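Local coordinates for beta-lactamase-related domain-containing protein (Bacteroides dorei DSM 17855, PDB 5TGF) that probably acts as a serine hydrolase of the beta-lactamase family, its substrate not established, and has been seen to bind calcium, at residues A[208-211]-A[212-215]. Numbering follows the deposited sequence.
Sequences NDYI and RFLK
Within helix 207-218 of this beta-lactamase-like fold, the ring of Tyr210 packs against the side chains of Phe213 and Leu214, one turn further on. The two rings form a T-shaped pair: the edge of Phe213 is presented to the face of Tyr210, planes at 68°, with Phe213 CD2 4.0 Å from Tyr210 CE1. Both CG atoms lie anti to the backbone N (chi1 -155° for Tyr210), and the side chains therefore run alongside each other in the same direction. Leu214 takes the rim of the tyrosine ring instead, its CG 3.8 Å from Tyr210 CE1 and its CD1 in the ring plane. This apolar side of the helix faces Trp62 of helix 60-74 and Phe305 of strand 302-307, while Tyr210 OH is hydrogen-bonded to Ala59 O, close to a probable SxxK motif at Ser58 and Lys61.

In the helix backbone, Leu214 N bonds to Tyr210 O at 3.0 Å with an N-H...O angle of 164°, whereas the bonds from Arg212 N to Asn208 O and from Phe213 N to Asp209 O are weak.

Around the helix, a water joins residues three apart, giving a hydrogen to Asp209 OD1 at 2.8 Å and accepting one from Arg212 NE at 2.9 Å. Arg212 NH1 reaches Leu179 O. Asp209 OD2 is gripped by Ser184 OG and His183 N, and OD1 by Thr182 N. With these donors and the water, the buried carboxylate is well satisfied; it meets the exposed arginine through that water, not in a direct salt bridge, and any electrostatic attraction is probably reduced at that separation.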
ATOM      1  N   ASN A 208     -10.715  10.867   5.203  1.00 16.18           N
ATOM      2  CA  ASN A 208     -11.762  10.225   5.998  1.00 19.76           C
ATOM      3  C   ASN A 208     -11.947   8.771   5.584  1.00 19.24           C
ATOM      4  O   ASN A 208     -12.043   7.911   6.442  1.00 21.46           O
ATOM      5  CB  ASN A 208     -13.097  10.993   5.905  1.00 19.47           C
ATOM      6  CG  ASN A 208     -13.047  12.339   6.614  1.00 21.07           C
ATOM      7  OD1 ASN A 208     -12.204  12.567   7.493  1.00 20.89           O
ATOM      8  ND2 ASN A 208     -13.917  13.268   6.194  1.00 22.57           N
ATOM      9  N   ASP A 209     -11.919   8.489   4.280  1.00 15.30           N
ATOM     10  CA  ASP A 209     -12.031   7.123   3.801  1.00 14.57           C
ATOM     11  C   ASP A 209     -10.873   6.256   4.286  1.00 14.05           C
ATOM     12  O   ASP A 209     -11.091   5.159   4.800  1.00 14.04           O
ATOM     13  CB  ASP A 209     -12.111   7.075   2.283  1.00 14.88           C
ATOM     14  CG  ASP A 209     -13.505   7.345   1.764  1.00 18.65           C
ATOM     15  OD1 ASP A 209     -14.412   7.750   2.558  1.00 19.40           O
ATOM     16  OD2 ASP A 209     -13.681   7.128   0.552  1.00 17.67           O
ATOM     17  N   TYR A 210      -9.634   6.716   4.109  1.00 13.85           N
ATOM     18  CA  TYR A 210      -8.500   5.836   4.374  1.00 13.75           C
ATOM     19  C   TYR A 210      -8.308   5.596   5.883  1.00 15.31           C
ATOM     20  O   TYR A 210      -7.875   4.529   6.307  1.00 14.09           O
ATOM     21  CB  TYR A 210      -7.203   6.423   3.754  1.00 14.09           C
ATOM     22  CG  TYR A 210      -6.140   5.399   3.444  1.00 12.56           C
ATOM     23  CD1 TYR A 210      -5.364   4.845   4.454  1.00 13.51           C
ATOM     24  CD2 TYR A 210      -5.861   5.019   2.134  1.00 13.25           C
ATOM     25  CE1 TYR A 210      -4.350   3.952   4.171  1.00 13.48           C
ATOM     26  CE2 TYR A 210      -4.884   4.072   1.858  1.00 12.07           C
ATOM     27  CZ  TYR A 210      -4.138   3.542   2.872  1.00 12.11           C
ATOM     28  OH  TYR A 210      -3.195   2.580   2.605  1.00 13.87           O
ATOM     29  N   ILE A 211      -8.671   6.581   6.694  1.00 14.57           N
ATOM     30  CA  ILE A 211      -8.656   6.393   8.148  1.00 15.68           C
ATOM     31  C   ILE A 211      -9.599   5.246   8.566  1.00 14.85           C
ATOM     32  O   ILE A 211      -9.287   4.514   9.488  1.00 13.31           O
ATOM     33  CB  ILE A 211      -8.996   7.736   8.861  1.00 15.94           C
ATOM     34  CG1 ILE A 211      -7.741   8.625   8.923  1.00 17.86           C
ATOM     35  CG2 ILE A 211      -9.478   7.531  10.294  1.00 19.07           C
ATOM     36  CD1 ILE A 211      -6.662   8.131   9.901  1.00 17.71           C
ATOM     37  N   ARG A 212     -10.752   5.110   7.907  1.00 15.40           N
ATOM     38  CA  ARG A 212     -11.655   3.975   8.194  1.00 17.21           C
ATOM     39  C   ARG A 212     -11.016   2.640   7.904  1.00 16.96           C
ATOM     40  O   ARG A 212     -11.154   1.676   8.698  1.00 16.06           O
ATOM     41  CB  ARG A 212     -12.995   4.081   7.435  1.00 17.80           C
ATOM     42  CG  ARG A 212     -13.822   5.308   7.793  1.00 21.10           C
ATOM     43  CD  ARG A 212     -14.866   5.587   6.723  1.00 23.25           C
ATOM     44  NE  ARG A 212     -15.709   6.702   7.118  1.00 25.43           N
ATOM     45  CZ  ARG A 212     -16.856   6.582   7.766  1.00 26.15           C
ATOM     46  NH1 ARG A 212     -17.353   5.396   8.031  1.00 25.98           N
ATOM     47  NH2 ARG A 212     -17.514   7.659   8.126  1.00 31.61           N
ATOM     48  N   PHE A 213     -10.303   2.569   6.776  1.00 16.78           N
ATOM     49  CA  PHE A 213      -9.530   1.395   6.407  1.00 15.22           C
ATOM     50  C   PHE A 213      -8.471   1.024   7.462  1.00 15.03           C
ATOM     51  O   PHE A 213      -8.382  -0.133   7.857  1.00 15.80           O
ATOM     52  CB  PHE A 213      -8.823   1.636   5.043  1.00 15.22           C
ATOM     53  CG  PHE A 213      -7.883   0.532   4.656  1.00 14.68           C
ATOM     54  CD1 PHE A 213      -8.364  -0.688   4.230  1.00 15.00           C
ATOM     55  CD2 PHE A 213      -6.504   0.679   4.819  1.00 16.16           C
ATOM     56  CE1 PHE A 213      -7.503  -1.732   3.924  1.00 14.27           C
ATOM     57  CE2 PHE A 213      -5.623  -0.364   4.512  1.00 15.44           C
ATOM     58  CZ  PHE A 213      -6.126  -1.579   4.065  1.00 14.48           C
ATOM     59  N   LEU A 214      -7.669   2.006   7.872  1.00 15.25           N
ATOM     60  CA  LEU A 214      -6.588   1.787   8.849  1.00 17.20           C
ATOM     61  C   LEU A 214      -7.136   1.333  10.233  1.00 16.09           C
ATOM     62  O   LEU A 214      -6.586   0.422  10.856  1.00 14.75           O
ATOM     63  CB  LEU A 214      -5.748   3.050   9.006  1.00 16.86           C
ATOM     64  CG  LEU A 214      -4.750   3.360   7.878  1.00 16.96           C
ATOM     65  CD1 LEU A 214      -4.144   4.731   8.105  1.00 15.87           C
ATOM     66  CD2 LEU A 214      -3.687   2.287   7.753  1.00 18.21           C
ATOM     67  N   LYS A 215      -8.263   1.907  10.637  1.00 16.52           N
ATOM     68  CA  LYS A 215      -8.939   1.485  11.872  1.00 18.78           C
ATOM     69  C   LYS A 215      -9.274  -0.006  11.816  1.00 19.55           C
ATOM     70  O   LYS A 215      -9.005  -0.754  12.769  1.00 20.55           O
ATOM     71  CB  LYS A 215     -10.203   2.309  12.101  1.00 22.12           C
ATOM     72  CG  LYS A 215     -10.916   2.027  13.429  1.00 28.02           C
ATOM     73  CD  LYS A 215     -12.250   2.745  13.564  1.00 28.84           C
ATOM     74  CE  LYS A 215     -12.887   2.408  14.924  1.00 34.28           C
ATOM     75  NZ  LYS A 215     -14.216   3.049  15.094  1.00 36.60           N
TER
HETATM   76  O   HOH W   1     -15.449   8.691   4.971  1.00 28.30           O